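Local coordinates for protein major pollen allergen Jun a 1 (Juniperus ashei, PDB 1PXZ) that has low pectate lyase activity, cleaving galacturonan by elimination with calcium as cofactor, and is a major cedar pollen allergen, at residues 220-225 with 241-246; 57-62 with 82-87; 26-31 with 319-324; 280-285 with 294-299. One frame throughout, in Å; residues are numbered along the deposited sequence.

Contact 1. Residues 220-225 with 241-246; sequences NQFGPN and ANNNYD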
loop_
_atom_site.group_PDB
_atom_site.type_symbol
_atom_site.label_atom_id
_atom_site.label_comp_id
_atom_site.label_asym_id
_atom_site.label_seq_id
_atom_site.Cartn_x
_atom_site.Cartn_y
_atom_site.Cartn_z
ATOM N N ASN A 220 0.489 9.129 3.793
ATOM C CA ASN A 220 -0.745 8.815 3.080
ATOM C C ASN A 220 -1.867 9.750 3.521
ATOM O O ASN A 220 -1.855 10.225 4.660
ATOM C CB ASN A 220 -1.189 7.371 3.311
ATOM C CG ASN A 220 -0.141 6.344 2.945
ATOM O OD1 ASN A 220 0.540 5.764 3.794
ATOM N ND2 ASN A 220 -0.002 6.098 1.646
ATOM N N GLN A 221 -2.807 9.984 2.619
ATOM C CA GLN A 221 -4.034 10.701 2.938
ATOM C C GLN A 221 -5.119 9.651 3.132
ATOM O O GLN A 221 -5.465 8.957 2.173
ATOM C CB GLN A 221 -4.436 11.710 1.842
ATOM C CG GLN A 221 -5.840 12.278 2.113
ATOM C CD GLN A 221 -5.852 13.161 3.363
ATOM O OE1 GLN A 221 -5.006 14.018 3.566
ATOM N NE2 GLN A 221 -6.837 12.970 4.227
ATOM N N PHE A 222 -5.647 9.502 4.345
ATOM C CA PHE A 222 -6.691 8.521 4.602
ATOM C C PHE A 222 -8.049 9.194 4.633
ATOM O O PHE A 222 -8.418 9.843 5.631
ATOM C CB PHE A 222 -6.435 7.821 5.947
ATOM C CG PHE A 222 -5.347 6.766 5.846
ATOM C CD1 PHE A 222 -5.542 5.602 5.128
ATOM C CD2 PHE A 222 -4.149 6.966 6.492
ATOM C CE1 PHE A 222 -4.553 4.628 5.045
ATOM C CE2 PHE A 222 -3.130 6.011 6.403
ATOM C CZ PHE A 222 -3.328 4.864 5.663
ATOM N N GLY A 223 -8.806 9.059 3.550
ATOM C CA GLY A 223 -10.090 9.733 3.492
ATOM C C GLY A 223 -10.147 10.849 2.480
ATOM O O GLY A 223 -9.164 11.171 1.779
ATOM N N PRO A 224 -11.300 11.510 2.303
ATOM C CA PRO A 224 -12.521 11.318 3.072
ATOM C C PRO A 224 -13.292 10.027 2.811
ATOM O O PRO A 224 -13.027 9.354 1.815
ATOM C CB PRO A 224 -13.449 12.449 2.578
ATOM C CG PRO A 224 -12.600 13.382 1.805
ATOM C CD PRO A 224 -11.452 12.569 1.271
ATOM N N ASN A 225 -14.228 9.742 3.707
ATOM C CA ASN A 225 -15.088 8.585 3.575
ATOM C C ASN A 225 -14.315 7.277 3.480
ATOM O O ASN A 225 -14.713 6.350 2.757
ATOM C CB ASN A 225 -15.956 8.722 2.309
ATOM C CG ASN A 225 -16.749 10.018 2.317
ATOM O OD1 ASN A 225 -16.787 10.764 1.327
ATOM N ND2 ASN A 225 -17.374 10.265 3.464
ATOM N N ALA A 241 3.483 6.600 10.050
ATOM C CA ALA A 241 4.146 7.880 10.262
ATOM C C ALA A 241 3.718 9.015 9.345
ATOM O O ALA A 241 3.713 8.828 8.123
ATOM C CB ALA A 241 5.657 7.666 10.052
ATOM N N ASN A 242 3.401 10.191 9.867
ATOM C CA ASN A 242 3.092 11.387 9.091
ATOM C C ASN A 242 2.013 11.137 8.027
ATOM O O ASN A 242 2.118 11.581 6.880
ATOM C CB ASN A 242 4.357 11.927 8.446
ATOM C CG ASN A 242 5.149 12.776 9.428
ATOM O OD1 ASN A 242 4.672 13.250 10.466
ATOM N ND2 ASN A 242 6.392 12.972 9.057
ATOM N N ASN A 243 0.959 10.433 8.455
ATOM C CA ASN A 243 -0.226 10.309 7.607
ATOM C C ASN A 243 -1.313 11.280 8.061
ATOM O O ASN A 243 -1.296 11.685 9.220
ATOM C CB ASN A 243 -0.788 8.895 7.678
ATOM C CG ASN A 243 0.236 7.797 7.474
ATOM O OD1 ASN A 243 0.815 7.220 8.400
ATOM N ND2 ASN A 243 0.434 7.493 6.197
ATOM N N ASN A 244 -2.252 11.625 7.190
ATOM C CA ASN A 244 -3.335 12.564 7.517
ATOM C C ASN A 244 -4.673 11.859 7.489
ATOM O O ASN A 244 -5.023 11.227 6.480
ATOM C CB ASN A 244 -3.288 13.713 6.507
ATOM C CG ASN A 244 -4.064 14.941 6.912
ATOM O OD1 ASN A 244 -4.185 15.254 8.099
ATOM N ND2 ASN A 244 -4.612 15.674 5.949
ATOM N N TYR A 245 -5.464 11.910 8.563
ATOM C CA TYR A 245 -6.699 11.157 8.626
ATOM C C TYR A 245 -7.915 12.095 8.699
ATOM O O TYR A 245 -8.014 12.876 9.643
ATOM C CB TYR A 245 -6.757 10.217 9.836
ATOM C CG TYR A 245 -5.804 9.046 9.870
ATOM C CD1 TYR A 245 -4.457 9.293 10.190
ATOM C CD2 TYR A 245 -6.198 7.745 9.607
ATOM C CE1 TYR A 245 -3.565 8.239 10.231
ATOM C CE2 TYR A 245 -5.309 6.672 9.652
ATOM C CZ TYR A 245 -3.988 6.960 9.967
ATOM O OH TYR A 245 -3.063 5.933 10.015
ATOM N N ASP A 246 -8.813 11.980 7.733
ATOM C CA ASP A 246 -10.167 12.506 7.786
ATOM C C ASP A 246 -11.021 11.644 8.708
ATOM O O ASP A 246 -10.598 10.559 9.068
ATOM C CB ASP A 246 -10.825 12.497 6.396
ATOM C CG ASP A 246 -10.221 13.525 5.466
ATOM O OD1 ASP A 246 -10.089 14.707 5.886
ATOM O OD2 ASP A 246 -9.875 13.184 4.305
HETATM O O HOH W 1 -9.828 8.324 7.742
#

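Contact 2. Residues 57-62 with 82-87; sequences TLRYGA and MPLYVA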
loop_
_atom_site.group_PDB
_atom_site.type_symbol
_atom_site.label_atom_id
_atom_site.label_comp_id
_atom_site.label_asym_id
_atom_site.label_seq_id
_atom_site.Cartn_x
_atom_site.Cartn_y
_atom_site.Cartn_z
ATOM N N THR A 57 0.486 -4.900 -24.392
ATOM C CA THR A 57 -0.545 -4.835 -23.352
ATOM C C THR A 57 0.096 -4.774 -21.975
ATOM O O THR A 57 1.289 -5.063 -21.829
ATOM C CB THR A 57 -1.503 -6.048 -23.359
ATOM O OG1 THR A 57 -0.726 -7.246 -23.242
ATOM C CG2 THR A 57 -2.280 -6.069 -24.671
ATOM N N LEU A 58 -0.712 -4.421 -20.975
ATOM C CA LEU A 58 -0.165 -4.331 -19.614
ATOM C C LEU A 58 0.251 -5.696 -19.109
ATOM O O LEU A 58 1.312 -5.902 -18.498
ATOM C CB LEU A 58 -1.230 -3.677 -18.723
ATOM C CG LEU A 58 -0.888 -3.647 -17.230
ATOM C CD1 LEU A 58 0.425 -2.918 -17.013
ATOM C CD2 LEU A 58 -2.025 -2.997 -16.439
ATOM N N ARG A 59 -0.588 -6.723 -19.346
ATOM C CA ARG A 59 -0.257 -8.038 -18.795
ATOM C C ARG A 59 1.000 -8.606 -19.429
ATOM O O ARG A 59 1.791 -9.253 -18.751
ATOM C CB ARG A 59 -1.405 -9.034 -18.948
ATOM C CG ARG A 59 -1.134 -10.388 -18.271
ATOM C CD ARG A 59 -2.326 -11.308 -18.555
ATOM N NE ARG A 59 -3.585 -10.762 -18.045
ATOM C CZ ARG A 59 -4.036 -10.984 -16.819
ATOM N NH1 ARG A 59 -3.356 -11.730 -15.953
ATOM N NH2 ARG A 59 -5.189 -10.452 -16.454
ATOM N N TYR A 60 1.216 -8.377 -20.726
ATOM C CA TYR A 60 2.495 -8.849 -21.283
ATOM C C TYR A 60 3.670 -8.232 -20.553
ATOM O O TYR A 60 4.621 -8.889 -20.159
ATOM C CB TYR A 60 2.551 -8.486 -22.770
ATOM C CG TYR A 60 3.793 -8.962 -23.503
ATOM C CD1 TYR A 60 3.822 -10.210 -24.117
ATOM C CD2 TYR A 60 4.929 -8.168 -23.592
ATOM C CE1 TYR A 60 4.948 -10.666 -24.795
ATOM C CE2 TYR A 60 6.055 -8.613 -24.263
ATOM C CZ TYR A 60 6.059 -9.850 -24.859
ATOM O OH TYR A 60 7.202 -10.250 -25.520
ATOM N N GLY A 61 3.705 -6.914 -20.376
ATOM C CA GLY A 61 4.920 -6.413 -19.726
ATOM C C GLY A 61 5.009 -6.857 -18.278
ATOM O O GLY A 61 6.094 -7.148 -17.763
ATOM N N ALA A 62 3.863 -6.906 -17.598
ATOM C CA ALA A 62 3.881 -7.234 -16.162
ATOM C C ALA A 62 4.299 -8.668 -15.901
ATOM O O ALA A 62 4.766 -8.997 -14.816
ATOM C CB ALA A 62 2.506 -6.961 -15.568
ATOM N N MET A 82 -8.985 -11.124 -15.844
ATOM C CA MET A 82 -8.619 -12.003 -14.748
ATOM C C MET A 82 -7.645 -11.274 -13.817
ATOM O O MET A 82 -7.118 -10.238 -14.232
ATOM C CB MET A 82 -7.973 -13.287 -15.275
ATOM C CG MET A 82 -8.952 -14.190 -16.031
ATOM S SD MET A 82 -10.199 -14.944 -14.974
ATOM C CE MET A 82 -9.205 -16.143 -14.084
ATOM N N PRO A 83 -7.398 -11.766 -12.621
ATOM C CA PRO A 83 -6.383 -11.120 -11.765
ATOM C C PRO A 83 -5.062 -10.943 -12.506
ATOM O O PRO A 83 -4.627 -11.821 -13.249
ATOM C CB PRO A 83 -6.216 -12.148 -10.640
ATOM C CG PRO A 83 -7.569 -12.788 -10.539
ATOM C CD PRO A 83 -8.016 -12.939 -11.982
ATOM N N LEU A 84 -4.424 -9.791 -12.384
ATOM C CA LEU A 84 -3.142 -9.585 -13.040
ATOM C C LEU A 84 -2.036 -9.888 -12.040
ATOM O O LEU A 84 -1.898 -9.115 -11.089
ATOM C CB LEU A 84 -3.018 -8.149 -13.516
ATOM C CG LEU A 84 -1.634 -7.710 -13.995
ATOM C CD1 LEU A 84 -1.083 -8.670 -15.039
ATOM C CD2 LEU A 84 -1.702 -6.290 -14.543
ATOM N N TYR A 85 -1.313 -10.972 -12.278
ATOM C CA TYR A 85 -0.137 -11.268 -11.471
ATOM C C TYR A 85 1.067 -10.524 -12.034
ATOM O O TYR A 85 1.374 -10.645 -13.223
ATOM C CB TYR A 85 0.099 -12.777 -11.459
ATOM C CG TYR A 85 -0.895 -13.419 -10.524
ATOM C CD1 TYR A 85 -0.594 -13.515 -9.173
ATOM C CD2 TYR A 85 -2.099 -13.898 -11.014
ATOM C CE1 TYR A 85 -1.489 -14.095 -8.297
ATOM C CE2 TYR A 85 -2.995 -14.479 -10.134
ATOM C CZ TYR A 85 -2.685 -14.572 -8.796
ATOM O OH TYR A 85 -3.582 -15.152 -7.924
ATOM N N VAL A 86 1.710 -9.747 -11.179
ATOM C CA VAL A 86 2.830 -8.899 -11.551
ATOM C C VAL A 86 4.133 -9.586 -11.136
ATOM O O VAL A 86 4.349 -9.876 -9.947
ATOM C CB VAL A 86 2.767 -7.499 -10.917
ATOM C CG1 VAL A 86 4.007 -6.688 -11.318
ATOM C CG2 VAL A 86 1.521 -6.710 -11.306
ATOM N N ALA A 87 5.027 -9.870 -12.065
ATOM C CA ALA A 87 6.279 -10.559 -11.761
ATOM C C ALA A 87 7.224 -9.707 -10.935
ATOM O O ALA A 87 7.060 -8.500 -10.726
ATOM C CB ALA A 87 6.908 -10.980 -13.098
HETATM O O HOH W 2 -0.733 -12.355 -14.732
#

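Contact 3. Residues 26-31 with 319-324; sequences VGFGSS and NIYNSN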
loop_
_atom_site.group_PDB
_atom_site.type_symbol
_atom_site.label_atom_id
_atom_site.label_comp_id
_atom_site.label_asym_id
_atom_site.label_seq_id
_atom_site.Cartn_x
_atom_site.Cartn_y
_atom_site.Cartn_z
ATOM N N VAL A 26 11.917 5.044 1.345
ATOM C CA VAL A 26 12.289 5.084 2.756
ATOM C C VAL A 26 11.488 4.009 3.496
ATOM O O VAL A 26 10.536 3.439 2.950
ATOM C CB VAL A 26 12.099 6.444 3.453
ATOM C CG1 VAL A 26 12.891 7.526 2.707
ATOM C CG2 VAL A 26 10.644 6.864 3.559
ATOM N N GLY A 27 11.887 3.705 4.742
ATOM C CA GLY A 27 11.103 2.721 5.478
ATOM C C GLY A 27 11.511 1.309 5.116
ATOM O O GLY A 27 12.542 1.118 4.474
ATOM N N PHE A 28 10.689 0.362 5.522
ATOM C CA PHE A 28 11.060 -1.022 5.344
ATOM C C PHE A 28 11.109 -1.447 3.882
ATOM O O PHE A 28 11.771 -2.442 3.579
ATOM C CB PHE A 28 10.089 -1.914 6.122
ATOM C CG PHE A 28 10.240 -1.800 7.640
ATOM C CD1 PHE A 28 11.450 -2.078 8.235
ATOM C CD2 PHE A 28 9.162 -1.408 8.408
ATOM C CE1 PHE A 28 11.615 -1.972 9.610
ATOM C CE2 PHE A 28 9.321 -1.302 9.787
ATOM C CZ PHE A 28 10.529 -1.582 10.372
ATOM N N GLY A 29 10.427 -0.732 2.976
ATOM C CA GLY A 29 10.575 -1.160 1.580
ATOM C C GLY A 29 11.663 -0.379 0.878
ATOM O O GLY A 29 11.659 -0.275 -0.360
ATOM N N SER A 30 12.630 0.188 1.607
ATOM C CA SER A 30 13.606 1.050 0.955
ATOM C C SER A 30 14.517 0.333 -0.042
ATOM O O SER A 30 15.100 1.028 -0.889
ATOM C CB SER A 30 14.532 1.749 1.983
ATOM O OG SER A 30 15.405 0.747 2.493
ATOM N N SER A 31 14.658 -0.978 0.017
ATOM C CA SER A 31 15.511 -1.748 -0.883
ATOM C C SER A 31 14.809 -2.079 -2.196
ATOM O O SER A 31 15.435 -2.664 -3.086
ATOM C CB SER A 31 15.945 -3.091 -0.256
ATOM O OG SER A 31 16.852 -2.811 0.805
ATOM N N ASN A 319 13.256 3.010 17.291
ATOM C CA ASN A 319 14.533 2.401 16.900
ATOM C C ASN A 319 14.324 1.117 16.102
ATOM O O ASN A 319 14.579 0.000 16.555
ATOM C CB ASN A 319 15.395 2.129 18.132
ATOM C CG ASN A 319 16.873 2.149 17.789
ATOM O OD1 ASN A 319 17.702 2.415 18.656
ATOM N ND2 ASN A 319 17.194 1.871 16.531
ATOM N N ILE A 320 13.831 1.266 14.869
ATOM C CA ILE A 320 13.460 0.096 14.076
ATOM C C ILE A 320 14.149 0.019 12.722
ATOM O O ILE A 320 14.096 -1.067 12.137
ATOM C CB ILE A 320 11.919 0.095 13.879
ATOM C CG1 ILE A 320 11.344 1.332 13.200
ATOM C CG2 ILE A 320 11.232 -0.112 15.236
ATOM C CD1 ILE A 320 9.876 1.241 12.806
ATOM N N TYR A 321 14.731 1.110 12.242
ATOM C CA TYR A 321 15.297 1.252 10.911
ATOM C C TYR A 321 16.826 1.260 10.891
ATOM O O TYR A 321 17.416 1.853 11.793
ATOM C CB TYR A 321 14.873 2.586 10.297
ATOM C CG TYR A 321 13.402 2.696 9.956
ATOM C CD1 TYR A 321 12.746 1.643 9.323
ATOM C CD2 TYR A 321 12.684 3.841 10.269
ATOM C CE1 TYR A 321 11.393 1.730 9.006
ATOM C CE2 TYR A 321 11.335 3.935 9.954
ATOM C CZ TYR A 321 10.700 2.880 9.324
ATOM O OH TYR A 321 9.347 2.957 9.003
ATOM N N ASN A 322 17.459 0.691 9.884
ATOM C CA ASN A 322 18.893 0.857 9.654
ATOM C C ASN A 322 19.143 2.113 8.839
ATOM O O ASN A 322 18.242 2.871 8.482
ATOM C CB ASN A 322 19.482 -0.382 8.978
ATOM C CG ASN A 322 19.031 -0.614 7.556
ATOM O OD1 ASN A 322 18.866 0.297 6.755
ATOM N ND2 ASN A 322 18.808 -1.868 7.168
ATOM N N SER A 323 20.399 2.375 8.469
ATOM C CA SER A 323 20.727 3.625 7.813
ATOM C C SER A 323 20.118 3.711 6.411
ATOM O O SER A 323 19.943 4.812 5.890
ATOM C CB SER A 323 22.255 3.799 7.677
ATOM O OG SER A 323 22.893 3.977 8.923
ATOM N N ASN A 324 19.834 2.550 5.825
ATOM C CA ASN A 324 19.260 2.604 4.468
ATOM C C ASN A 324 17.756 2.864 4.501
ATOM O O ASN A 324 17.172 3.156 3.451
ATOM C CB ASN A 324 19.548 1.309 3.716
ATOM C CG ASN A 324 21.033 1.094 3.409
ATOM O OD1 ASN A 324 21.498 -0.003 3.679
ATOM N ND2 ASN A 324 21.679 2.104 2.858
#

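Contact 4. Residues 280-285 with 294-299; sequences TKRIGC and WVWRST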
loop_
_atom_site.group_PDB
_atom_site.type_symbol
_atom_site.label_atom_id
_atom_site.label_comp_id
_atom_site.label_asym_id
_atom_site.label_seq_id
_atom_site.Cartn_x
_atom_site.Cartn_y
_atom_site.Cartn_z
ATOM N N THR A 280 -7.898 4.136 17.930
ATOM C CA THR A 280 -7.505 2.751 18.093
ATOM C C THR A 280 -8.650 1.788 18.376
ATOM O O THR A 280 -9.670 2.097 18.995
ATOM C CB THR A 280 -6.542 2.585 19.305
ATOM O OG1 THR A 280 -6.984 3.454 20.368
ATOM C CG2 THR A 280 -5.130 3.008 18.946
ATOM N N LYS A 281 -8.453 0.553 17.919
ATOM C CA LYS A 281 -9.361 -0.527 18.224
ATOM C C LYS A 281 -8.617 -1.861 18.339
ATOM O O LYS A 281 -8.024 -2.321 17.371
ATOM C CB LYS A 281 -10.478 -0.680 17.176
ATOM C CG LYS A 281 -11.571 -1.617 17.714
ATOM C CD LYS A 281 -12.844 -1.485 16.881
ATOM C CE LYS A 281 -13.791 -2.639 17.197
ATOM N NZ LYS A 281 -13.993 -3.532 16.017
ATOM N N ARG A 282 -8.661 -2.461 19.529
ATOM C CA ARG A 282 -8.102 -3.783 19.748
ATOM C C ARG A 282 -9.168 -4.847 19.547
ATOM O O ARG A 282 -10.268 -4.783 20.089
ATOM C CB ARG A 282 -7.545 -3.956 21.165
ATOM C CG ARG A 282 -6.152 -3.375 21.342
ATOM C CD ARG A 282 -6.257 -2.147 22.241
ATOM N NE ARG A 282 -4.922 -1.700 22.664
ATOM C CZ ARG A 282 -4.636 -0.398 22.644
ATOM N NH1 ARG A 282 -5.575 0.464 22.243
ATOM N NH2 ARG A 282 -3.432 -0.027 23.027
ATOM N N ILE A 283 -8.819 -5.846 18.757
ATOM C CA ILE A 283 -9.787 -6.892 18.438
ATOM C C ILE A 283 -9.318 -8.223 18.982
ATOM O O ILE A 283 -8.164 -8.598 18.768
ATOM C CB ILE A 283 -9.955 -6.900 16.907
ATOM C CG1 ILE A 283 -10.575 -5.601 16.385
ATOM C CG2 ILE A 283 -10.747 -8.098 16.430
ATOM C CD1 ILE A 283 -10.115 -5.164 15.015
ATOM N N GLY A 284 -10.168 -8.955 19.696
ATOM C CA GLY A 284 -9.871 -10.313 20.116
ATOM C C GLY A 284 -9.050 -10.397 21.381
ATOM O O GLY A 284 -8.335 -11.369 21.647
ATOM N N CYS A 285 -9.132 -9.367 22.218
ATOM C CA CYS A 285 -8.410 -9.397 23.487
ATOM C C CYS A 285 -8.747 -10.611 24.338
ATOM O O CYS A 285 -9.899 -11.052 24.407
ATOM C CB CYS A 285 -8.737 -8.094 24.232
ATOM S SG CYS A 285 -7.895 -6.675 23.473
ATOM N N TRP A 294 0.328 -5.609 24.499
ATOM C CA TRP A 294 0.633 -5.212 23.110
ATOM C C TRP A 294 1.307 -3.857 23.068
ATOM O O TRP A 294 0.986 -2.900 23.757
ATOM C CB TRP A 294 -0.666 -5.181 22.303
ATOM C CG TRP A 294 -1.419 -6.458 22.198
ATOM C CD1 TRP A 294 -1.136 -7.679 22.721
ATOM C CD2 TRP A 294 -2.659 -6.604 21.468
ATOM N NE1 TRP A 294 -2.117 -8.588 22.363
ATOM C CE2 TRP A 294 -3.061 -7.950 21.598
ATOM C CE3 TRP A 294 -3.434 -5.705 20.732
ATOM C CZ2 TRP A 294 -4.233 -8.436 21.007
ATOM C CZ3 TRP A 294 -4.601 -6.189 20.143
ATOM C CH2 TRP A 294 -4.981 -7.537 20.289
ATOM N N VAL A 295 2.304 -3.676 22.208
ATOM C CA VAL A 295 3.028 -2.413 22.251
ATOM C C VAL A 295 2.453 -1.526 21.142
ATOM O O VAL A 295 2.802 -1.696 19.978
ATOM C CB VAL A 295 4.533 -2.628 22.083
ATOM C CG1 VAL A 295 5.242 -1.293 21.890
ATOM C CG2 VAL A 295 5.132 -3.356 23.292
ATOM N N TRP A 296 1.543 -0.656 21.554
ATOM C CA TRP A 296 0.915 0.297 20.645
ATOM C C TRP A 296 1.258 1.700 21.120
ATOM O O TRP A 296 0.718 2.164 22.122
ATOM C CB TRP A 296 -0.599 0.115 20.580
ATOM C CG TRP A 296 -1.074 -1.143 19.924
ATOM C CD1 TRP A 296 -0.411 -2.307 19.708
ATOM C CD2 TRP A 296 -2.395 -1.347 19.381
ATOM N NE1 TRP A 296 -1.203 -3.221 19.076
ATOM C CE2 TRP A 296 -2.434 -2.646 18.863
ATOM C CE3 TRP A 296 -3.541 -0.539 19.289
ATOM C CZ2 TRP A 296 -3.575 -3.172 18.256
ATOM C CZ3 TRP A 296 -4.681 -1.060 18.682
ATOM C CH2 TRP A 296 -4.679 -2.374 18.172
ATOM N N ARG A 297 2.152 2.377 20.410
ATOM C CA ARG A 297 2.634 3.673 20.846
ATOM C C ARG A 297 2.174 4.830 19.955
ATOM O O ARG A 297 2.050 4.672 18.733
ATOM C CB ARG A 297 4.163 3.701 20.877
ATOM C CG ARG A 297 4.813 2.485 21.508
ATOM C CD ARG A 297 6.150 2.891 22.129
ATOM N NE ARG A 297 7.134 3.280 21.122
ATOM C CZ ARG A 297 8.102 2.454 20.730
ATOM N NH1 ARG A 297 8.154 1.245 21.283
ATOM N NH2 ARG A 297 8.988 2.826 19.813
ATOM N N SER A 298 1.927 5.964 20.605
ATOM C CA SER A 298 1.586 7.204 19.904
ATOM C C SER A 298 2.609 8.278 20.262
ATOM O O SER A 298 2.718 8.647 21.439
ATOM C CB SER A 298 0.167 7.648 20.260
ATOM O OG SER A 298 -0.079 8.982 19.851
ATOM N N THR A 299 3.365 8.773 19.289
ATOM C CA THR A 299 4.392 9.778 19.497
ATOM C C THR A 299 4.206 11.009 18.634
ATOM O O THR A 299 4.220 10.850 17.403
ATOM C CB THR A 299 5.779 9.175 19.153
ATOM O OG1 THR A 299 5.921 7.941 19.889
ATOM C CG2 THR A 299 6.904 10.106 19.553
#

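Contact 1. Residues 220-225 with 241-246
Phe222 and Tyr245 occupy equivalent places on two adjacent parallel strands, and their rings form an offset stack with centroids 4.7 Å apart. Each ring has CG anti to its own carbonyl carbon (chi1 -78° and -67°), which sends both the same way off the strands. Phe222 CD2 lies over one face of the Tyr245 ring, nearer the rim than the centre, 3.4 Å from Tyr245 CE2. A flat apolar ring suits this buried side, and the tyrosine hydroxyl is satisfied at Met230 O. Beside the rings, the buried Asn220 and Asn243 run side by side with nearly coplanar amides, like rungs of the asparagine ladders known from parallel beta-helices. Beneath them the backbones are tightly joined: Asn244 N donates to Asn220 O at 2.9 Å, Asn244 O receives Phe222 N at 2.8 Å, and Asp246 N reaches Phe222 O at 3.0 Å.

The other side is looser and partly exposed. Here Asn244 ND2 donates to Gln221 OE1 at 2.9 Å, on a lone pair in the carbonyl plane, but the two amides stand almost perpendicular and the bond is bent (145°). Polar ends suit this partly exposed side. Gly223, with its positive phi, leads into a cis peptide before Pro224, whose CD comes 3.5 Å from Asp246 OD2.

Strand 221-222 is also bonded to strand 185-195, where the Phe192 ring meets that of Phe222, nearly parallel to it. Beyond Tyr245 comes Phe268 of strand 267-269, while Asn244 touches Pro336 of helix 335-338.

Contact 2. Residues 57-62 with 82-87
Arg59 NH1 is held by two oxygens: it gives a nearly straight bond to Pro83 O at 3.0 Å and a weak one to water 2, which also takes the N-H of Tyr85. NH2 of the same guanidinium reaches Met82 O, again at 3.0 Å. Both carbonyl oxygens lie in the guanidinium plane, so its edge meets two successive peptide groups. The fit is less regular from the carbonyl side, for Arg59 NH2 stands above the carbonyl plane of Met82. An extended arginine with CG anti to the backbone N (chi1 -175°) and a single bend at chi3 has the reach to span from helix to loop. Its NE pairs with Asp48 in a salt bridge, which probably steadies the buried charge.

Leu84 covers the aliphatic part of this arm. Its CD1 sits 3.7 Å from Arg59 CG and also overhangs one guanidinium face, while its CD2 meets Leu58 CD2 at 3.8 Å, the two leucines crossing at about a right angle. Ala62 turns its small CB toward Leu84 CD1, which lets the helix come close. There Ala87 N donates to Ala62 O at 2.9 Å, a direct backbone link between helix and loop. At the other end of the helix Thr57 is the N-cap, its OG1 accepting a weak bond from Tyr60 N.

Helix 58-63 packs against strand 84-85, the first strand of the eight-stranded parallel sheet that forms one face of the parallel beta-helix. Leu58 also rests on Val43 of strand 39-43, Arg59 touches Val134 of strand 132-137, and strand 84-85 pairs with strand 108-111.

Contact 3. Residues 26-31 with 319-324
Gly27 and Tyr321 bring two irregular loops together, their CA atoms 7.0 Å apart, and no backbone ladder joins the segments. The side chains of Phe28 and Tyr321 carry the contact as a T-shaped (edge-to-face) pair, with ring planes at 58°. Tyr321 CE1 stands above the centre of the Phe28 ring, 3.7 Å from Phe28 CZ. That same Tyr321 CE1 is 3.7 Å from Gly27 CA, and glycine suits this place because at its backbone angles (phi 83°) a CB would collide with the preceding carbonyl O. The tyrosine hydroxyl is used elsewhere, in bonds to Thr216 OG1 and His239 ND1.

Ile320, with CG1 in the crowded position between backbone N and carbonyl carbon (chi1 58°), packs its CD1 at the CZ end of the Phe28 ring, 3.8 Å from Phe28 CZ and on the same side as Tyr321 CE1. Ile320 O lies at the ring's edge, near its plane, beside Phe28 CE1. Near the exposed end Asn324 O approaches Ser30 OG to 3.1 Å, and Asn322 OD1 accepts from Asn324 N in an Asx turn.

Loops of the two ends of the chain here lie together over strand 237-241, an outer covering of the parallel beta-helix.

Contact 4. Residues 280-285 with 294-299
Strands 280-282 and 296-299 run antiparallel but do not pair: their axes come no closer than 10.6 Å, and no hydrogen bond crosses between them. Large side chains fill the distance, chiefly Arg282, Trp294 and Trp296. Arg282 passes over one face of the Trp296 six-membered ring. Its CG makes a CH-pi contact 4.0 Å from the ring centroid, and the flat guanidinium lies above the indole rim, Arg282 CZ being 3.5 Å from Trp296 CE3, with the planes 25° apart. A long arginine suits this position because its methylenes meet aromatic carbon while its NH2 is hydrogen-bonded to Ser312 OG and Val310 O. The bend at chi2 (110°) swings the chain along the indole.

Both strands belong to the last turns of the parallel beta-helix, on separate faces of it: 280-282 is an outermost strand of the eight-stranded sheet, whereas 296-299 pairs with strand 260-264. Tryptophans are broad enough to bridge such faces. At the Trp296 edge Lys281 O lies in the ring plane, 3.4 Å from Trp296 CH2, and Thr280 CG2 comes to 3.9 Å from Trp296 CE3. The indole NE1 has its own acceptor, Pro259 O.

Trp294 meets the same arginine from nearer the exposed end, Arg282 CG lying obliquely to its ring, 3.4 Å from Trp294 CZ3. Ile283 O meets its edge, 3.7 Å from Trp294 CH2. Cys285, which is poorly ordered, brings SG obliquely to this ring in a sulfur-aromatic contact; its disulfide to Cys291 closes the short loop holding helix 288-291.

Along the chain contact 2 comes first, then contact 1, then contact 4, and all three are enclosed by the long loop that contact 3 closes. Contacts 2 and 4 mark the two outermost strands, 84-85 and 280-282, of the eight-stranded parallel sheet, and their centres lie about 37 Å apart on opposite sides of the chain's centre. Contact 1 falls between them, its centre about 30 Å from that of contact 2 and about 19 Å from that of contact 4, joining neighbouring turns of the beta-helix. Contact 3, whose nearest atoms are about 6 Å from those of contact 1, brings an early and a late part of the chain together on the outside of the beta-helix.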